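Local atomic coordinates of putative oxidoreductase molybdopterin-binding subunit (Sulfolobus tokodaii, PDB entry 4ZOH), a protein that probably serves as the molybdopterin-binding subunit of a xanthine dehydrogenase/aldehyde oxidase-family oxidoreductase, carrying a pterin cytosine dinucleotide cofactor. Residues A[24-38]-A[237-251]. Sequence-based numbering, arbitrary orientation.
Sequences DDIELPGTLFVAFVR and KPLKWVPTRTEEFIS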
loop_
_atom_site.group_PDB
_atom_site.type_symbol
_atom_site.label_atom_id
_atom_site.label_comp_id
_atom_site.label_asym_id
_atom_site.label_seq_id
_atom_site.Cartn_x
_atom_site.Cartn_y
_atom_site.Cartn_z
ATOM N N ASP A 24 -2.880 -2.782 10.593
ATOM C CA ASP A 24 -3.449 -3.976 9.970
ATOM C C ASP A 24 -4.340 -3.688 8.759
ATOM O O ASP A 24 -4.733 -4.633 8.022
ATOM C CB ASP A 24 -4.189 -4.873 10.990
ATOM C CG ASP A 24 -4.324 -6.300 10.502
ATOM O OD1 ASP A 24 -3.408 -6.717 9.746
ATOM O OD2 ASP A 24 -5.295 -7.028 10.907
ATOM N N ASP A 25 -4.569 -2.386 8.499
ATOM C CA ASP A 25 -5.282 -1.966 7.301
ATOM C C ASP A 25 -4.341 -1.854 6.103
ATOM O O ASP A 25 -4.784 -1.439 5.009
ATOM C CB ASP A 25 -5.933 -0.593 7.501
ATOM C CG ASP A 25 -6.838 -0.543 8.743
ATOM O OD1 ASP A 25 -7.394 -1.571 9.167
ATOM O OD2 ASP A 25 -6.891 0.547 9.296
ATOM N N ILE A 26 -3.042 -2.103 6.333
ATOM C CA ILE A 26 -2.034 -1.978 5.279
ATOM C C ILE A 26 -1.626 -3.327 4.744
ATOM O O ILE A 26 -1.458 -4.253 5.505
ATOM C CB ILE A 26 -0.784 -1.185 5.718
ATOM C CG1 ILE A 26 -1.239 0.136 6.362
ATOM C CG2 ILE A 26 0.069 -0.911 4.479
ATOM C CD1 ILE A 26 -0.147 0.822 7.148
ATOM N N GLU A 27 -1.480 -3.410 3.426
ATOM C CA GLU A 27 -1.111 -4.639 2.732
ATOM C C GLU A 27 -0.036 -4.321 1.691
ATOM O O GLU A 27 -0.067 -3.273 1.076
ATOM C CB GLU A 27 -2.303 -5.289 1.968
ATOM C CG GLU A 27 -3.395 -5.890 2.825
ATOM C CD GLU A 27 -2.882 -6.853 3.873
ATOM O OE1 GLU A 27 -1.832 -7.483 3.664
ATOM O OE2 GLU A 27 -3.537 -6.975 4.938
ATOM N N LEU A 28 0.882 -5.251 1.464
ATOM C CA LEU A 28 1.774 -5.149 0.330
ATOM C C LEU A 28 1.651 -6.461 -0.506
ATOM O O LEU A 28 1.136 -7.481 -0.004
ATOM C CB LEU A 28 3.183 -4.951 0.879
ATOM C CG LEU A 28 3.437 -3.537 1.391
ATOM C CD1 LEU A 28 4.701 -3.491 2.266
ATOM C CD2 LEU A 28 3.399 -2.438 0.301
ATOM N N PRO A 29 2.117 -6.461 -1.763
ATOM C CA PRO A 29 2.018 -7.688 -2.621
ATOM C C PRO A 29 2.776 -8.862 -1.960
ATOM O O PRO A 29 3.883 -8.667 -1.483
ATOM C CB PRO A 29 2.787 -7.284 -3.897
ATOM C CG PRO A 29 2.805 -5.768 -3.909
ATOM C CD PRO A 29 2.894 -5.384 -2.442
ATOM N N GLY A 30 2.173 -10.042 -1.937
ATOM C CA GLY A 30 2.745 -11.228 -1.308
ATOM C C GLY A 30 2.982 -11.204 0.190
ATOM O O GLY A 30 3.764 -11.986 0.682
ATOM N N THR A 31 2.300 -10.334 0.923
ATOM C CA THR A 31 2.480 -10.228 2.371
ATOM C C THR A 31 2.227 -11.563 3.043
ATOM O O THR A 31 1.229 -12.201 2.757
ATOM C CB THR A 31 1.503 -9.177 2.970
ATOM O OG1 THR A 31 1.872 -7.855 2.479
ATOM C CG2 THR A 31 1.618 -9.214 4.502
ATOM N N LEU A 32 3.150 -11.977 3.895
ATOM C CA LEU A 32 3.010 -13.178 4.684
ATOM C C LEU A 32 2.613 -12.815 6.138
ATOM O O LEU A 32 2.838 -11.675 6.586
ATOM C CB LEU A 32 4.352 -13.960 4.706
ATOM C CG LEU A 32 4.855 -14.530 3.362
ATOM C CD1 LEU A 32 6.265 -15.112 3.498
ATOM C CD2 LEU A 32 3.909 -15.620 2.946
ATOM N N PHE A 33 2.019 -13.769 6.854
ATOM C CA PHE A 33 1.601 -13.527 8.232
ATOM C C PHE A 33 2.513 -14.244 9.202
ATOM O O PHE A 33 2.876 -15.399 8.969
ATOM C CB PHE A 33 0.135 -13.901 8.463
ATOM C CG PHE A 33 -0.399 -13.324 9.725
ATOM C CD1 PHE A 33 -0.320 -14.054 10.944
ATOM C CD2 PHE A 33 -0.889 -11.969 9.744
ATOM C CE1 PHE A 33 -0.775 -13.478 12.132
ATOM C CE2 PHE A 33 -1.328 -11.393 10.941
ATOM C CZ PHE A 33 -1.289 -12.160 12.134
ATOM N N VAL A 34 2.875 -13.538 10.274
ATOM C CA VAL A 34 3.853 -13.985 11.293
ATOM C C VAL A 34 3.154 -14.106 12.651
ATOM O O VAL A 34 2.484 -13.169 13.091
ATOM C CB VAL A 34 5.042 -12.983 11.336
ATOM C CG1 VAL A 34 6.109 -13.306 12.392
ATOM C CG2 VAL A 34 5.720 -12.892 9.954
ATOM N N ALA A 35 3.316 -15.241 13.323
ATOM C CA ALA A 35 2.841 -15.375 14.702
ATOM C C ALA A 35 3.997 -15.890 15.557
ATOM O O ALA A 35 4.889 -16.595 15.036
ATOM C CB ALA A 35 1.616 -16.301 14.749
ATOM N N PHE A 36 3.988 -15.549 16.851
ATOM C CA PHE A 36 4.980 -16.028 17.777
ATOM C C PHE A 36 4.459 -17.138 18.682
ATOM O O PHE A 36 3.344 -17.049 19.189
ATOM C CB PHE A 36 5.583 -14.880 18.585
ATOM C CG PHE A 36 6.303 -13.893 17.743
ATOM C CD1 PHE A 36 7.729 -13.839 17.753
ATOM C CD2 PHE A 36 5.580 -12.996 16.908
ATOM C CE1 PHE A 36 8.426 -12.938 16.970
ATOM C CE2 PHE A 36 6.298 -12.078 16.119
ATOM C CZ PHE A 36 7.707 -12.052 16.134
ATOM N N VAL A 37 5.260 -18.205 18.838
ATOM C CA VAL A 37 5.064 -19.230 19.882
ATOM C C VAL A 37 5.610 -18.606 21.151
ATOM O O VAL A 37 6.680 -17.968 21.127
ATOM C CB VAL A 37 5.828 -20.568 19.572
ATOM C CG1 VAL A 37 5.542 -21.656 20.636
ATOM C CG2 VAL A 37 5.460 -21.095 18.175
ATOM N N ARG A 38 4.856 -18.730 22.238
ATOM C CA ARG A 38 5.253 -18.094 23.548
ATOM C C ARG A 38 5.431 -19.120 24.682
ATOM O O ARG A 38 4.805 -20.211 24.632
ATOM C CB ARG A 38 4.178 -17.076 23.965
ATOM C CG ARG A 38 4.211 -15.844 23.049
ATOM C CD ARG A 38 2.925 -15.014 23.232
ATOM N NE ARG A 38 2.803 -14.019 22.185
ATOM C CZ ARG A 38 3.485 -12.906 22.075
ATOM N NH1 ARG A 38 4.364 -12.529 22.975
ATOM N NH2 ARG A 38 3.224 -12.096 21.034
ATOM N N LYS A 237 9.989 -11.046 1.561
ATOM C CA LYS A 237 8.570 -10.788 1.361
ATOM C C LYS A 237 8.154 -9.828 2.473
ATOM O O LYS A 237 8.844 -9.708 3.501
ATOM C CB LYS A 237 7.716 -12.057 1.414
ATOM C CG LYS A 237 8.157 -13.223 0.525
ATOM C CD LYS A 237 7.671 -13.012 -0.901
ATOM C CE LYS A 237 8.293 -14.065 -1.814
ATOM N NZ LYS A 237 7.617 -14.020 -3.129
ATOM N N PRO A 238 7.082 -9.056 2.233
ATOM C CA PRO A 238 6.522 -8.331 3.353
ATOM C C PRO A 238 5.898 -9.304 4.397
ATOM O O PRO A 238 5.388 -10.362 4.043
ATOM C CB PRO A 238 5.431 -7.486 2.708
ATOM C CG PRO A 238 5.705 -7.524 1.217
ATOM C CD PRO A 238 6.285 -8.881 0.989
ATOM N N LEU A 239 6.015 -8.935 5.669
ATOM C CA LEU A 239 5.684 -9.810 6.774
ATOM C C LEU A 239 4.841 -8.936 7.714
ATOM O O LEU A 239 5.321 -7.879 8.185
ATOM C CB LEU A 239 6.996 -10.171 7.513
ATOM C CG LEU A 239 8.136 -10.940 6.759
ATOM C CD1 LEU A 239 9.178 -11.367 7.822
ATOM C CD2 LEU A 239 7.669 -12.164 5.952
ATOM N N LYS A 240 3.608 -9.390 7.941
ATOM C CA LYS A 240 2.631 -8.745 8.816
ATOM C C LYS A 240 2.572 -9.511 10.132
ATOM O O LYS A 240 2.371 -10.738 10.152
ATOM C CB LYS A 240 1.218 -8.794 8.159
ATOM C CG LYS A 240 0.054 -8.310 9.024
ATOM C CD LYS A 240 0.044 -6.758 9.124
ATOM C CE LYS A 240 -0.371 -6.030 7.828
ATOM N NZ LYS A 240 -1.825 -6.382 7.546
ATOM N N TRP A 241 2.732 -8.784 11.224
ATOM C CA TRP A 241 2.557 -9.402 12.505
ATOM C C TRP A 241 1.395 -8.685 13.259
ATOM O O TRP A 241 1.464 -7.433 13.462
ATOM C CB TRP A 241 3.838 -9.210 13.320
ATOM C CG TRP A 241 3.584 -9.520 14.807
ATOM C CD1 TRP A 241 3.160 -10.693 15.333
ATOM C CD2 TRP A 241 3.670 -8.601 15.919
ATOM N NE1 TRP A 241 3.046 -10.585 16.729
ATOM C CE2 TRP A 241 3.369 -9.322 17.096
ATOM C CE3 TRP A 241 4.030 -7.253 16.038
ATOM C CZ2 TRP A 241 3.372 -8.713 18.399
ATOM C CZ3 TRP A 241 4.096 -6.671 17.338
ATOM C CH2 TRP A 241 3.740 -7.405 18.487
ATOM N N VAL A 242 0.380 -9.443 13.686
ATOM C CA VAL A 242 -0.651 -8.874 14.583
ATOM C C VAL A 242 -0.970 -9.904 15.672
ATOM O O VAL A 242 -1.506 -10.927 15.379
ATOM C CB VAL A 242 -1.944 -8.455 13.862
ATOM C CG1 VAL A 242 -2.951 -7.829 14.856
ATOM C CG2 VAL A 242 -1.643 -7.494 12.723
ATOM N N PRO A 243 -0.629 -9.617 16.928
ATOM C CA PRO A 243 -0.961 -10.530 18.047
ATOM C C PRO A 243 -2.461 -10.631 18.286
ATOM O O PRO A 243 -3.226 -9.667 17.972
ATOM C CB PRO A 243 -0.254 -9.880 19.249
ATOM C CG PRO A 243 -0.295 -8.422 18.877
ATOM C CD PRO A 243 -0.072 -8.345 17.415
ATOM N N THR A 244 -2.905 -11.767 18.794
ATOM C CA THR A 244 -4.266 -11.811 19.344
ATOM C C THR A 244 -4.325 -10.971 20.642
ATOM O O THR A 244 -3.273 -10.579 21.240
ATOM C CB THR A 244 -4.688 -13.231 19.678
ATOM O OG1 THR A 244 -3.934 -13.643 20.814
ATOM C CG2 THR A 244 -4.450 -14.208 18.454
ATOM N N ARG A 245 -5.529 -10.671 21.100
ATOM C CA ARG A 245 -5.645 -9.831 22.332
ATOM C C ARG A 245 -5.171 -10.667 23.565
ATOM O O ARG A 245 -4.588 -10.117 24.491
ATOM C CB ARG A 245 -7.117 -9.328 22.524
ATOM C CG ARG A 245 -7.397 -8.612 23.848
ATOM C CD ARG A 245 -6.496 -7.410 24.095
ATOM N NE ARG A 245 -6.833 -6.458 23.046
ATOM C CZ ARG A 245 -6.444 -5.190 22.974
ATOM N NH1 ARG A 245 -5.574 -4.697 23.870
ATOM N NH2 ARG A 245 -6.878 -4.429 21.948
ATOM N N THR A 246 -5.444 -11.970 23.574
ATOM C CA THR A 246 -4.828 -12.872 24.621
ATOM C C THR A 246 -3.306 -12.692 24.676
ATOM O O THR A 246 -2.726 -12.392 25.744
ATOM C CB THR A 246 -5.257 -14.332 24.482
ATOM O OG1 THR A 246 -6.685 -14.379 24.537
ATOM C CG2 THR A 246 -4.674 -15.240 25.594
ATOM N N GLU A 247 -2.663 -12.759 23.518
ATOM C CA GLU A 247 -1.236 -12.479 23.456
ATOM C C GLU A 247 -0.881 -11.130 24.037
ATOM O O GLU A 247 0.115 -10.992 24.800
ATOM C CB GLU A 247 -0.756 -12.533 21.978
ATOM C CG GLU A 247 -0.688 -13.977 21.449
ATOM C CD GLU A 247 -0.068 -13.979 20.068
ATOM O OE1 GLU A 247 1.181 -13.943 19.934
ATOM O OE2 GLU A 247 -0.859 -13.975 19.133
ATOM N N GLU A 248 -1.656 -10.098 23.642
ATOM C CA GLU A 248 -1.321 -8.755 24.050
ATOM C C GLU A 248 -1.362 -8.740 25.602
ATOM O O GLU A 248 -0.437 -8.309 26.222
ATOM C CB GLU A 248 -2.344 -7.724 23.453
ATOM C CG GLU A 248 -1.842 -6.302 23.593
ATOM C CD GLU A 248 -0.746 -5.905 22.611
ATOM O OE1 GLU A 248 -0.535 -4.672 22.507
ATOM O OE2 GLU A 248 -0.080 -6.799 21.923
ATOM N N PHE A 249 -2.426 -9.274 26.204
ATOM C CA PHE A 249 -2.569 -9.215 27.666
ATOM C C PHE A 249 -1.403 -9.858 28.379
ATOM O O PHE A 249 -0.923 -9.315 29.330
ATOM C CB PHE A 249 -3.880 -9.898 28.133
ATOM C CG PHE A 249 -5.045 -8.958 28.156
ATOM C CD1 PHE A 249 -5.030 -7.866 29.035
ATOM C CD2 PHE A 249 -6.145 -9.150 27.304
ATOM C CE1 PHE A 249 -6.074 -6.957 29.079
ATOM C CE2 PHE A 249 -7.209 -8.265 27.359
ATOM C CZ PHE A 249 -7.187 -7.169 28.238
ATOM N N ILE A 250 -0.936 -10.989 27.834
ATOM C CA ILE A 250 0.102 -11.793 28.433
ATOM C C ILE A 250 1.519 -11.219 28.236
ATOM O O ILE A 250 2.439 -11.454 29.044
ATOM C CB ILE A 250 -0.177 -13.187 27.876
ATOM C CG1 ILE A 250 -1.111 -13.911 28.819
ATOM C CG2 ILE A 250 1.012 -13.932 27.359
ATOM C CD1 ILE A 250 -1.790 -15.056 28.130
ATOM N N SER A 251 1.694 -10.423 27.195
ATOM C CA SER A 251 3.044 -9.979 26.836
ATOM C C SER A 251 3.305 -8.496 26.850
ATOM O O SER A 251 4.439 -8.053 26.637
ATOM C CB SER A 251 3.404 -10.563 25.447
ATOM O OG SER A 251 2.457 -10.197 24.455
HETATM O O HOH W 1 -1.373 -8.644 5.983
HETATM O O HOH W 2 0.641 -12.990 15.210
HETATM O O HOH W 3 2.062 -13.324 17.633
#
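A parallel strand pair inside a mixed beta-sheet joins the hammerhead region to the molybdopterin-binding region: strand 32-38 runs beside strand 239-241, with Leu32 opposite Leu239 and Phe33 opposite Lys240. Leu32 N donates to Pro238 O (2.8 Å), Leu32 O accepts from Lys240 N, and Lys240 O takes the N-H of Val34. Strands 79-85 and 170-174 flank the pair. On the face with Leu32 and Leu239, Val34 CG2 packs on Leu239 CB, and helix 223-235 covers Val34. The other face carries Phe33 and Lys240. Lys240 O sits over one face of the Phe33 ring, toward its rim, and Val242 O lies at the ring edge. Bent at chi2, chi3 and chi4 (each near 70°), the Lys240 chain curls into the 24-27 segment, where NZ meets Asp24 OD1 at 2.7 Å in a salt bridge, on its anti side. Weak bonds run from NZ to Ile26 O and Glu27 OE2, the latter a second salt bridge of the network; a water links NZ to Glu27 OE1, and Arg88 holds Asp24 OD2. Phe36 points its edge at the five-membered ring of Trp241, planes at 83° and centroids 5.0 Å apart. One water joins Trp241 NE1, Phe36 N and Glu247 OE1. Thr244 OG1 accepts from Glu247 N and Thr244 N donates to Glu247 OE2, a capping box starting helix 245-251; Tyr92 OH also bonds that OE2. The extended Arg38 chain brings its guanidinium side-on to the other carboxylate oxygen: NE (2.8 Å) and NH2 (3.0 Å) both grip Glu247 OE1, in the guanidinium plane.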